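Local coordinates for uncharacterized protein (Streptococcus mutans, PDB 3L7Y), which binds magnesium and is probably a phosphatase of the haloacid dehalogenase-like hydrolase family, its natural substrate not established, at residues S36-A41 with S244-A249; V99-A104 with R181-T186; A137-S142 with L185-K190; V189-S194 with S215-I220. All coordinates share one frame; numbering follows the deposited sequence.

Contact 1: residues S36-A41 with S244-A249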
loop_
_atom_site.group_PDB
_atom_site.type_symbol
_atom_site.label_atom_id
_atom_site.label_comp_id
_atom_site.label_asym_id
_atom_site.label_seq_id
_atom_site.Cartn_x
_atom_site.Cartn_y
_atom_site.Cartn_z
ATOM N N SER A 36 23.887 3.916 -7.905
ATOM C CA SER A 36 23.333 4.979 -8.742
ATOM C C SER A 36 21.816 5.116 -8.572
ATOM O O SER A 36 21.060 4.875 -9.508
ATOM C CB SER A 36 23.665 4.720 -10.212
ATOM O OG SER A 36 23.154 5.756 -11.032
ATOM N N VAL A 37 21.381 5.522 -7.382
ATOM C CA VAL A 37 19.957 5.567 -7.053
ATOM C C VAL A 37 19.329 6.910 -7.430
ATOM O O VAL A 37 19.840 7.962 -7.037
ATOM C CB VAL A 37 19.735 5.292 -5.543
ATOM C CG1 VAL A 37 18.265 5.439 -5.174
ATOM C CG2 VAL A 37 20.234 3.900 -5.181
ATOM N N LYS A 38 18.224 6.867 -8.183
ATOM C CA LYS A 38 17.499 8.073 -8.597
ATOM C C LYS A 38 16.075 8.156 -8.034
ATOM O O LYS A 38 15.484 9.233 -7.949
ATOM C CB LYS A 38 17.500 8.194 -10.121
ATOM C CG LYS A 38 18.920 8.362 -10.669
ATOM C CD LYS A 38 18.982 8.499 -12.179
ATOM C CE LYS A 38 20.441 8.438 -12.651
ATOM N NZ LYS A 38 20.598 8.847 -14.075
ATOM N N VAL A 39 15.516 7.017 -7.657
ATOM C CA VAL A 39 14.244 7.014 -6.947
ATOM C C VAL A 39 14.312 6.050 -5.779
ATOM O O VAL A 39 14.907 4.970 -5.880
ATOM C CB VAL A 39 13.007 6.809 -7.888
ATOM C CG1 VAL A 39 13.427 6.399 -9.288
ATOM C CG2 VAL A 39 11.967 5.871 -7.271
ATOM N N ILE A 40 13.776 6.494 -4.647
ATOM C CA ILE A 40 13.730 5.700 -3.432
ATOM C C ILE A 40 12.259 5.533 -3.071
ATOM O O ILE A 40 11.538 6.517 -2.911
ATOM C CB ILE A 40 14.441 6.409 -2.276
ATOM C CG1 ILE A 40 15.924 6.650 -2.602
ATOM C CG2 ILE A 40 14.291 5.611 -0.966
ATOM C CD1 ILE A 40 16.666 7.369 -1.500
ATOM N N ALA A 41 11.816 4.290 -2.943
ATOM C CA ALA A 41 10.410 4.000 -2.692
ATOM C C ALA A 41 10.293 3.189 -1.433
ATOM O O ALA A 41 11.003 2.213 -1.258
ATOM C CB ALA A 41 9.809 3.224 -3.877
ATOM N N SER A 244 14.827 0.334 -13.605
ATOM C CA SER A 244 14.802 -0.337 -12.318
ATOM C C SER A 244 16.202 -0.431 -11.731
ATOM O O SER A 244 16.364 -0.751 -10.557
ATOM C CB SER A 244 14.192 -1.726 -12.468
ATOM O OG SER A 244 14.972 -2.497 -13.358
ATOM N N ASP A 245 17.219 -0.152 -12.545
ATOM C CA ASP A 245 18.589 -0.153 -12.041
ATOM C C ASP A 245 18.849 1.026 -11.109
ATOM O O ASP A 245 19.798 1.001 -10.318
ATOM C CB ASP A 245 19.603 -0.165 -13.186
ATOM C CG ASP A 245 19.670 -1.506 -13.897
ATOM O OD1 ASP A 245 19.225 -2.529 -13.325
ATOM O OD2 ASP A 245 20.168 -1.531 -15.039
ATOM N N HIS A 246 18.004 2.052 -11.203
ATOM C CA HIS A 246 18.129 3.243 -10.364
ATOM C C HIS A 246 17.147 3.214 -9.199
ATOM O O HIS A 246 17.055 4.169 -8.420
ATOM C CB HIS A 246 17.847 4.504 -11.187
ATOM C CG HIS A 246 18.427 4.468 -12.566
ATOM N ND1 HIS A 246 17.646 4.384 -13.701
ATOM C CD2 HIS A 246 19.711 4.501 -12.995
ATOM C CE1 HIS A 246 18.424 4.376 -14.768
ATOM N NE2 HIS A 246 19.681 4.446 -14.366
ATOM N N LEU A 247 16.384 2.139 -9.101
ATOM C CA LEU A 247 15.366 2.044 -8.059
ATOM C C LEU A 247 15.894 1.400 -6.774
ATOM O O LEU A 247 16.473 0.313 -6.799
ATOM C CB LEU A 247 14.123 1.309 -8.585
ATOM C CG LEU A 247 12.963 1.184 -7.595
ATOM C CD1 LEU A 247 12.502 2.565 -7.119
ATOM C CD2 LEU A 247 11.798 0.437 -8.216
ATOM N N MET A 248 15.731 2.104 -5.661
ATOM C CA MET A 248 15.913 1.517 -4.346
ATOM C C MET A 248 14.535 1.462 -3.689
ATOM O O MET A 248 13.793 2.440 -3.748
ATOM C CB MET A 248 16.875 2.366 -3.509
ATOM C CG MET A 248 16.939 1.991 -2.030
ATOM S SD MET A 248 17.912 3.181 -1.060
ATOM C CE MET A 248 19.565 2.662 -1.523
ATOM N N ALA A 249 14.196 0.330 -3.075
ATOM C CA ALA A 249 12.857 0.115 -2.530
ATOM C C ALA A 249 12.875 -0.729 -1.261
ATOM O O ALA A 249 13.665 -1.670 -1.153
ATOM C CB ALA A 249 11.971 -0.539 -3.576
#
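Lys-38 and His-246 make the first backbone bond, just before the two strands begin. The Lys-38 N-H reaches His-246 O at 2.9 Å. Val-39 N adds a weak bond to the same oxygen, so two successive amides share it. Met-248 N then gives to Val-39 O at 3.0 Å, and Ala-41 N to Met-248 O at 2.8 Å. Beyond the last of these bonds Ala-249 CA makes a CA-H...O contact with Ala-41 O.

The strands run parallel, their axes 19° apart. They are central neighbours in the Rossmann-like core sheet of the haloacid dehalogenase fold. Strand 39-42 leads on to the magnesium ligands Asp-43 and Asp-45, and strand 247-251 to the ligand Asp-252.

On one face of the sheet Val-39 CG2 is pressed against Leu-247 CD1 at 3.4 Å, a tight carbon contact. Leu-233 and Leu-237 of helix 229-239 pack on this face. On the other face Met-248 crosses Val-37 at about a right angle, with Met-248 CB 3.8 Å from Val-37 CG1. Its bend at chi3 (-77°) brings CE to Val-37 CG2. At the outer end the extended Lys-38 chain runs alongside His-246 and lays CD over one ring face. Ser-36 O lies at the ring edge, in plane. His-246 ND1 is hydrogen-bonded to the backbone N of Thr-243.

Contact 2: residues V99-A104 with R181-T186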
loop_
_atom_site.group_PDB
_atom_site.type_symbol
_atom_site.label_atom_id
_atom_site.label_comp_id
_atom_site.label_asym_id
_atom_site.label_seq_id
_atom_site.Cartn_x
_atom_site.Cartn_y
_atom_site.Cartn_z
ATOM N N VAL A 99 2.183 6.653 -3.733
ATOM C CA VAL A 99 1.438 5.570 -4.371
ATOM C C VAL A 99 0.538 4.981 -3.292
ATOM O O VAL A 99 1.035 4.360 -2.336
ATOM C CB VAL A 99 2.388 4.473 -4.930
ATOM C CG1 VAL A 99 1.584 3.290 -5.507
ATOM C CG2 VAL A 99 3.308 5.063 -5.989
ATOM N N GLY A 100 -0.772 5.211 -3.411
ATOM C CA GLY A 100 -1.720 4.662 -2.456
ATOM C C GLY A 100 -2.574 3.557 -3.056
ATOM O O GLY A 100 -2.566 3.363 -4.264
ATOM N N GLU A 101 -3.329 2.851 -2.216
ATOM C CA GLU A 101 -4.238 1.793 -2.679
ATOM C C GLU A 101 -3.479 0.639 -3.351
ATOM O O GLU A 101 -4.053 -0.144 -4.117
ATOM C CB GLU A 101 -5.306 2.356 -3.622
ATOM C CG GLU A 101 -5.934 3.685 -3.184
ATOM C CD GLU A 101 -6.855 3.579 -1.979
ATOM O OE1 GLU A 101 -7.245 2.460 -1.607
ATOM O OE2 GLU A 101 -7.192 4.635 -1.402
ATOM N N ASN A 102 -2.197 0.519 -3.008
ATOM C CA ASN A 102 -1.263 -0.435 -3.629
ATOM C C ASN A 102 -0.850 -0.062 -5.033
ATOM O O ASN A 102 0.022 -0.718 -5.619
ATOM C CB ASN A 102 -1.789 -1.876 -3.619
ATOM C CG ASN A 102 -2.024 -2.403 -2.220
ATOM O OD1 ASN A 102 -1.095 -2.552 -1.432
ATOM N ND2 ASN A 102 -3.279 -2.677 -1.900
ATOM N N GLY A 103 -1.449 0.991 -5.580
ATOM C CA GLY A 103 -1.079 1.391 -6.926
ATOM C C GLY A 103 -2.074 2.177 -7.760
ATOM O O GLY A 103 -1.661 2.968 -8.605
ATOM N N ALA A 104 -3.372 1.955 -7.545
ATOM C CA ALA A 104 -4.406 2.568 -8.378
ATOM C C ALA A 104 -4.456 4.086 -8.238
ATOM O O ALA A 104 -5.004 4.770 -9.108
ATOM C CB ALA A 104 -5.785 1.971 -8.054
ATOM N N ARG A 181 -16.673 6.762 -5.718
ATOM C CA ARG A 181 -15.825 5.940 -6.574
ATOM C C ARG A 181 -14.792 5.248 -5.688
ATOM O O ARG A 181 -14.293 5.840 -4.726
ATOM C CB ARG A 181 -15.127 6.807 -7.615
ATOM C CG ARG A 181 -16.036 7.868 -8.222
ATOM C CD ARG A 181 -15.334 9.220 -8.283
ATOM N NE ARG A 181 -14.820 9.516 -9.614
ATOM C CZ ARG A 181 -14.030 10.547 -9.897
ATOM N NH1 ARG A 181 -13.640 11.374 -8.938
ATOM N NH2 ARG A 181 -13.612 10.739 -11.141
ATOM N N PHE A 182 -14.465 4.003 -6.028
ATOM C CA PHE A 182 -13.693 3.149 -5.139
ATOM C C PHE A 182 -12.382 2.686 -5.760
ATOM O O PHE A 182 -12.350 2.204 -6.895
ATOM C CB PHE A 182 -14.535 1.941 -4.706
ATOM C CG PHE A 182 -15.824 2.318 -4.044
ATOM C CD1 PHE A 182 -17.003 2.345 -4.765
ATOM C CD2 PHE A 182 -15.854 2.665 -2.704
ATOM C CE1 PHE A 182 -18.191 2.703 -4.165
ATOM C CE2 PHE A 182 -17.040 3.021 -2.093
ATOM C CZ PHE A 182 -18.210 3.045 -2.827
ATOM N N PHE A 183 -11.302 2.812 -4.998
ATOM C CA PHE A 183 -9.985 2.381 -5.467
ATOM C C PHE A 183 -9.732 0.906 -5.215
ATOM O O PHE A 183 -9.066 0.229 -6.014
ATOM C CB PHE A 183 -8.899 3.166 -4.758
ATOM C CG PHE A 183 -8.748 4.567 -5.240
ATOM C CD1 PHE A 183 -8.920 5.633 -4.364
ATOM C CD2 PHE A 183 -8.413 4.827 -6.556
ATOM C CE1 PHE A 183 -8.748 6.940 -4.801
ATOM C CE2 PHE A 183 -8.269 6.130 -7.003
ATOM C CZ PHE A 183 -8.416 7.187 -6.117
ATOM N N LYS A 184 -10.226 0.423 -4.079
ATOM C CA LYS A 184 -9.979 -0.947 -3.655
ATOM C C LYS A 184 -11.004 -1.363 -2.608
ATOM O O LYS A 184 -11.767 -0.528 -2.106
ATOM C CB LYS A 184 -8.568 -1.063 -3.059
ATOM C CG LYS A 184 -8.454 -0.605 -1.596
ATOM C CD LYS A 184 -7.069 -0.966 -1.023
ATOM C CE LYS A 184 -6.930 -0.618 0.457
ATOM N NZ LYS A 184 -7.022 0.846 0.699
ATOM N N LEU A 185 -11.026 -2.652 -2.286
ATOM C CA LEU A 185 -11.731 -3.125 -1.099
ATOM C C LEU A 185 -10.755 -3.778 -0.142
ATOM O O LEU A 185 -9.664 -4.176 -0.534
ATOM C CB LEU A 185 -12.805 -4.161 -1.439
ATOM C CG LEU A 185 -13.630 -4.037 -2.722
ATOM C CD1 LEU A 185 -14.782 -5.022 -2.643
ATOM C CD2 LEU A 185 -14.128 -2.623 -2.896
ATOM N N THR A 186 -11.163 -3.937 1.107
ATOM C CA THR A 186 -10.327 -4.650 2.058
ATOM C C THR A 186 -11.133 -5.696 2.806
ATOM O O THR A 186 -12.246 -5.432 3.263
ATOM C CB THR A 186 -9.635 -3.687 3.049
ATOM O OG1 THR A 186 -8.766 -2.795 2.331
ATOM C CG2 THR A 186 -8.817 -4.474 4.068
#
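Glu-101 meets both Phe-183 and Lys-184, and its side chain is the packed part of this contact. Glu-101 CG lies 3.4 Å from Phe-183 CB and close to the start of the ring. The two side chains cross at about a right angle. The carboxylate and ring planes are only 24° apart, with Glu-101 OE2 3.6 Å from Phe-183 CD1. The bend of Glu-101 at chi2 (-71°) folds the carboxylate back over Phe-183 CB.

Lys-184 NZ forms a salt bridge to Glu-101 OE1 at 2.8 Å. It approaches from above the carboxylate plane. The lysine chain wraps the same oxygen, with Lys-184 CG 3.3 Å from Glu-101 OE1. A turn at chi4 (-64°) brings NZ back to the acid. Ser-142 OG also bonds to OE1, and Ser-79 O takes a bond from NZ. The buried charges are therefore held by several partners, which would be expected to keep the pair ionised.

The rest is looser, though no touching residue is solvent-exposed. Ala-104 CB stands 4.2 Å from Phe-183 CD2, and Asn-102 ND2 is as far from Lys-184 CD. The Asn-102 amide is instead engaged by Asp-221 and Asn-255, near the magnesium site.

The contact joins two sheets, consistent with the core-cap interface of a haloacid dehalogenase-like hydrolase. Segment 99-104 leaves strand 97-100 of the core sheet, whose Val-99 packs on helix 229-239. Segment 181-186 turns a corner at Phe-183 and enters the six-stranded sheet. The Phe-183 ring stacks with Phe-117, while Leu-185 packs on helix 120-133.

Contact 3: residues A137-S142 with L185-K190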
loop_
_atom_site.group_PDB
_atom_site.type_symbol
_atom_site.label_atom_id
_atom_site.label_comp_id
_atom_site.label_asym_id
_atom_site.label_seq_id
_atom_site.Cartn_x
_atom_site.Cartn_y
_atom_site.Cartn_z
ATOM N N ALA A 137 -15.666 -12.893 6.473
ATOM C CA ALA A 137 -14.804 -11.764 6.110
ATOM C C ALA A 137 -15.535 -10.444 6.298
ATOM O O ALA A 137 -16.657 -10.274 5.828
ATOM C CB ALA A 137 -14.292 -11.885 4.692
ATOM N N VAL A 138 -14.895 -9.517 7.002
ATOM C CA VAL A 138 -15.409 -8.159 7.108
ATOM C C VAL A 138 -15.001 -7.374 5.869
ATOM O O VAL A 138 -13.813 -7.313 5.504
ATOM C CB VAL A 138 -14.893 -7.443 8.374
ATOM C CG1 VAL A 138 -15.404 -6.014 8.408
ATOM C CG2 VAL A 138 -15.356 -8.188 9.620
ATOM N N ILE A 139 -15.988 -6.764 5.225
ATOM C CA ILE A 139 -15.759 -6.076 3.969
ATOM C C ILE A 139 -15.736 -4.565 4.138
ATOM O O ILE A 139 -16.712 -3.961 4.584
ATOM C CB ILE A 139 -16.856 -6.426 2.937
ATOM C CG1 ILE A 139 -16.857 -7.936 2.629
ATOM C CG2 ILE A 139 -16.672 -5.596 1.672
ATOM C CD1 ILE A 139 -18.155 -8.439 1.927
ATOM N N ALA A 140 -14.631 -3.947 3.753
ATOM C CA ALA A 140 -14.555 -2.493 3.747
ATOM C C ALA A 140 -14.258 -1.960 2.345
ATOM O O ALA A 140 -13.403 -2.490 1.630
ATOM C CB ALA A 140 -13.527 -2.006 4.745
ATOM N N LEU A 141 -14.992 -0.924 1.949
ATOM C CA LEU A 141 -14.794 -0.291 0.651
ATOM C C LEU A 141 -13.963 0.976 0.824
ATOM O O LEU A 141 -14.245 1.803 1.699
ATOM C CB LEU A 141 -16.138 0.046 0.023
ATOM C CG LEU A 141 -17.188 -1.045 0.154
ATOM C CD1 LEU A 141 -18.552 -0.561 -0.337
ATOM C CD2 LEU A 141 -16.730 -2.269 -0.618
ATOM N N SER A 142 -12.932 1.123 0.003
ATOM C CA SER A 142 -12.046 2.271 0.108
ATOM C C SER A 142 -12.326 3.244 -1.037
ATOM O O SER A 142 -11.905 3.014 -2.173
ATOM C CB SER A 142 -10.572 1.822 0.132
ATOM O OG SER A 142 -9.693 2.917 0.333
ATOM N N LEU A 185 -11.026 -2.652 -2.286
ATOM C CA LEU A 185 -11.731 -3.125 -1.099
ATOM C C LEU A 185 -10.755 -3.778 -0.142
ATOM O O LEU A 185 -9.664 -4.176 -0.534
ATOM C CB LEU A 185 -12.805 -4.161 -1.439
ATOM C CG LEU A 185 -13.630 -4.037 -2.722
ATOM C CD1 LEU A 185 -14.782 -5.022 -2.643
ATOM C CD2 LEU A 185 -14.128 -2.623 -2.896
ATOM N N THR A 186 -11.163 -3.937 1.107
ATOM C CA THR A 186 -10.327 -4.650 2.058
ATOM C C THR A 186 -11.133 -5.696 2.806
ATOM O O THR A 186 -12.246 -5.432 3.263
ATOM C CB THR A 186 -9.635 -3.687 3.049
ATOM O OG1 THR A 186 -8.766 -2.795 2.331
ATOM C CG2 THR A 186 -8.817 -4.474 4.068
ATOM N N LEU A 187 -10.586 -6.901 2.905
ATOM C CA LEU A 187 -11.206 -7.920 3.720
ATOM C C LEU A 187 -10.403 -8.097 4.995
ATOM O O LEU A 187 -9.176 -8.205 4.952
ATOM C CB LEU A 187 -11.281 -9.248 2.977
ATOM C CG LEU A 187 -12.003 -9.292 1.629
ATOM C CD1 LEU A 187 -12.201 -10.733 1.215
ATOM C CD2 LEU A 187 -13.340 -8.569 1.725
ATOM N N GLN A 188 -11.091 -8.131 6.129
ATOM C CA GLN A 188 -10.432 -8.534 7.363
ATOM C C GLN A 188 -10.795 -9.979 7.624
ATOM O O GLN A 188 -11.980 -10.333 7.703
ATOM C CB GLN A 188 -10.830 -7.651 8.548
ATOM C CG GLN A 188 -9.950 -7.889 9.774
ATOM C CD GLN A 188 -10.618 -7.444 11.053
ATOM O OE1 GLN A 188 -11.737 -7.850 11.353
ATOM N NE2 GLN A 188 -9.935 -6.606 11.817
ATOM N N VAL A 189 -9.769 -10.815 7.734
ATOM C CA VAL A 189 -9.952 -12.253 7.740
ATOM C C VAL A 189 -8.945 -12.857 8.695
ATOM O O VAL A 189 -7.973 -12.201 9.065
ATOM C CB VAL A 189 -9.683 -12.828 6.343
ATOM C CG1 VAL A 189 -10.602 -12.183 5.316
ATOM C CG2 VAL A 189 -8.242 -12.599 5.954
ATOM N N LYS A 190 -9.188 -14.095 9.108
ATOM C CA LYS A 190 -8.193 -14.839 9.865
ATOM C C LYS A 190 -6.980 -15.061 8.966
ATOM O O LYS A 190 -7.125 -15.503 7.825
ATOM C CB LYS A 190 -8.768 -16.180 10.328
ATOM C CG LYS A 190 -9.499 -16.113 11.656
ATOM C CD LYS A 190 -10.144 -17.446 12.015
#
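Leu-141 and Leu-185 run next to each other off the same face and form the tightest fit of these two strands. Leu-141 CD2 sits against both methyls of Leu-185, 3.5 Å from CD2 and 3.9 Å from CD1. It is thus a bump in the shallow fork of the other leucine. Next along this face, Leu-187 CD2 rests on Ile-139 CG1 at 3.7 Å. Leu-187 CG is anti to the carbonyl carbon (chi1 -57°), and this leans the branch toward its neighbour. At the far end Ala-137 CB touches both Leu-187 CD1 and Val-189 CG1, nearer the valine at 3.8 Å. Helix 120-133 packs over the leucine face, with Ile-130 on Ile-139 and Ile-127 on Leu-141.

The other face carries Val-138, Ala-140, Thr-186 and Gln-188. Val-138 and the extended Gln-188 run alongside each other, and both meet Ile-157 of helix 155-161. The small Ala-140 lies beneath Leu-161. Thr-186 OG1 is hydrogen-bonded to Asp-221 OD1.

Two hydrogen-bonded pairs set the register. Val-138 N gives to Gln-188 O at 3.1 Å, and Gln-188 N returns a bond to Val-138 O at 2.9 Å. Ala-140 and Thr-186 exchange a second such pair. The axes are 158° apart, so the strands are antiparallel with a twist. A mainly antiparallel sheet backed by helix 120-133 is consistent with the cap domain of Cof-type haloacid dehalogenase-like hydrolases.

Contact 4: residues V189-S194 with S215-I220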
loop_
_atom_site.group_PDB
_atom_site.type_symbol
_atom_site.label_atom_id
_atom_site.label_comp_id
_atom_site.label_asym_id
_atom_site.label_seq_id
_atom_site.Cartn_x
_atom_site.Cartn_y
_atom_site.Cartn_z
ATOM N N VAL A 189 -9.769 -10.815 7.734
ATOM C CA VAL A 189 -9.952 -12.253 7.740
ATOM C C VAL A 189 -8.945 -12.857 8.695
ATOM O O VAL A 189 -7.973 -12.201 9.065
ATOM C CB VAL A 189 -9.683 -12.828 6.343
ATOM C CG1 VAL A 189 -10.602 -12.183 5.316
ATOM C CG2 VAL A 189 -8.242 -12.599 5.954
ATOM N N LYS A 190 -9.188 -14.095 9.108
ATOM C CA LYS A 190 -8.193 -14.839 9.865
ATOM C C LYS A 190 -6.980 -15.061 8.966
ATOM O O LYS A 190 -7.125 -15.503 7.825
ATOM C CB LYS A 190 -8.768 -16.180 10.328
ATOM C CG LYS A 190 -9.499 -16.113 11.656
ATOM C CD LYS A 190 -10.144 -17.446 12.015
ATOM N N GLU A 191 -5.785 -14.746 9.458
ATOM C CA GLU A 191 -4.595 -14.901 8.633
ATOM C C GLU A 191 -4.521 -16.307 8.036
ATOM O O GLU A 191 -4.011 -16.491 6.932
ATOM C CB GLU A 191 -3.314 -14.569 9.424
ATOM C CG GLU A 191 -2.015 -14.667 8.612
ATOM C CD GLU A 191 -2.029 -13.816 7.340
ATOM O OE1 GLU A 191 -1.078 -13.912 6.538
ATOM O OE2 GLU A 191 -2.987 -13.046 7.132
ATOM N N GLU A 192 -5.058 -17.296 8.749
ATOM C CA GLU A 192 -4.918 -18.684 8.306
ATOM C C GLU A 192 -5.869 -19.067 7.169
ATOM O O GLU A 192 -5.702 -20.114 6.556
ATOM C CB GLU A 192 -5.031 -19.682 9.472
ATOM C CG GLU A 192 -6.351 -19.684 10.217
ATOM C CD GLU A 192 -6.271 -18.972 11.563
ATOM O OE1 GLU A 192 -7.240 -19.084 12.350
ATOM O OE2 GLU A 192 -5.248 -18.304 11.834
ATOM N N GLU A 193 -6.862 -18.226 6.890
ATOM C CA GLU A 193 -7.801 -18.497 5.798
ATOM C C GLU A 193 -7.484 -17.595 4.613
ATOM O O GLU A 193 -8.131 -17.660 3.566
ATOM C CB GLU A 193 -9.241 -18.290 6.266
ATOM C CG GLU A 193 -9.750 -19.432 7.128
ATOM C CD GLU A 193 -11.058 -19.131 7.832
ATOM O OE1 GLU A 193 -11.476 -17.950 7.872
ATOM O OE2 GLU A 193 -11.666 -20.090 8.356
ATOM N N SER A 194 -6.465 -16.766 4.802
ATOM C CA SER A 194 -6.116 -15.722 3.860
ATOM C C SER A 194 -5.818 -16.259 2.472
ATOM O O SER A 194 -6.385 -15.772 1.492
ATOM C CB SER A 194 -4.907 -14.948 4.363
ATOM O OG SER A 194 -4.511 -13.965 3.422
ATOM N N SER A 215 -2.082 -7.546 2.348
ATOM C CA SER A 215 -1.651 -6.219 2.754
ATOM C C SER A 215 -1.484 -6.124 4.269
ATOM O O SER A 215 -1.644 -5.051 4.850
ATOM C CB SER A 215 -2.678 -5.177 2.301
ATOM O OG SER A 215 -3.946 -5.429 2.884
ATOM N N GLY A 216 -1.184 -7.245 4.911
ATOM C CA GLY A 216 -0.968 -7.254 6.347
ATOM C C GLY A 216 -1.521 -8.499 7.010
ATOM O O GLY A 216 -2.289 -9.250 6.401
ATOM N N PHE A 217 -1.127 -8.718 8.261
ATOM C CA PHE A 217 -1.585 -9.874 9.024
ATOM C C PHE A 217 -3.094 -9.782 9.246
ATOM O O PHE A 217 -3.587 -8.859 9.898
ATOM C CB PHE A 217 -0.836 -9.971 10.360
ATOM C CG PHE A 217 -1.084 -11.255 11.102
ATOM C CD1 PHE A 217 -2.070 -11.332 12.079
ATOM C CD2 PHE A 217 -0.337 -12.388 10.821
ATOM C CE1 PHE A 217 -2.305 -12.517 12.764
ATOM C CE2 PHE A 217 -0.564 -13.579 11.504
ATOM C CZ PHE A 217 -1.548 -13.642 12.477
ATOM N N GLY A 218 -3.829 -10.728 8.674
ATOM C CA GLY A 218 -5.276 -10.718 8.770
ATOM C C GLY A 218 -5.972 -9.771 7.804
ATOM O O GLY A 218 -7.141 -9.440 8.007
ATOM N N TYR A 219 -5.279 -9.343 6.750
ATOM C CA TYR A 219 -5.874 -8.429 5.760
ATOM C C TYR A 219 -5.628 -8.833 4.303
ATOM O O TYR A 219 -4.548 -9.310 3.946
ATOM C CB TYR A 219 -5.392 -6.987 5.981
ATOM C CG TYR A 219 -5.888 -6.373 7.266
ATOM C CD1 TYR A 219 -5.084 -6.348 8.401
ATOM C CD2 TYR A 219 -7.168 -5.833 7.350
ATOM C CE1 TYR A 219 -5.536 -5.793 9.581
ATOM C CE2 TYR A 219 -7.632 -5.275 8.529
ATOM C CZ TYR A 219 -6.808 -5.258 9.638
ATOM O OH TYR A 219 -7.255 -4.713 10.809
ATOM N N ILE A 220 -6.648 -8.643 3.464
ATOM C CA ILE A 220 -6.512 -8.827 2.025
ATOM C C ILE A 220 -7.066 -7.591 1.330
ATOM O O ILE A 220 -8.222 -7.216 1.548
ATOM C CB ILE A 220 -7.339 -10.018 1.525
ATOM C CG1 ILE A 220 -6.811 -11.344 2.069
ATOM C CG2 ILE A 220 -7.375 -10.035 0.003
ATOM C CD1 ILE A 220 -7.846 -12.469 1.975
HETATM O O HOH W 1 -3.494 -11.847 4.515
#
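A type II beta turn, Gly-216 to Tyr-219, leads into strand 219-224 and meets the loop before helix 194-202. The turn begins close to the bound magnesium ion. Glu-191 faces the turn. Its OE2 accepts the Gly-218 N-H at 2.9 Å, from above the carboxylate plane. Its CB sits over one face of the Phe-217 ring, a CH-pi contact 3.8 Å from the centroid. Glu-191 CG is 3.4 Å from Phe-217 CE2. The bend at chi2 (55°) lets one side chain reach both ring and amide.

Val-189 N gives a hydrogen bond to Gly-218 O at 3.0 Å. Deeper in, Val-189 CG2 meets Ile-220 CD1 at 4.0 Å. Ile-220 CG1 also lies against Ser-194 OG, and Ile-197 of the helix packs on both Val-189 and Ile-220. Gly-218 adopts a positive phi (80°) and packs against Val-189 O.

A water joins the two sides. It is hydrogen-bonded to Glu-191 OE2, to Tyr-219 O and, at 2.6 Å, to Ser-194 OG. With an amide and a water on OE2, the Glu-191 carboxylate is probably kept in its charged form.

Overall arrangement
Contact 1 lies in the core sheet, where strands 39-42 and 247-251 are neighbours. Contacts 3 and 4 lie about 32 and 30 Å away, centre to centre, on the other side of the chain's centre. They share Val-189 and Lys-190 and have centres 9 Å apart. Strand 182-188 pairs with strand 138-143 on one side and strand 219-224 on the other. Contact 2 lies between, about 23 Å from contact 1 and 13 Å from contact 3 by centres, and joins the two sheets. Along the chain, contacts 2, 3 and 4 all fall inside the loop closed by contact 1. This fits a cap inserted into a core, with magnesium near the join.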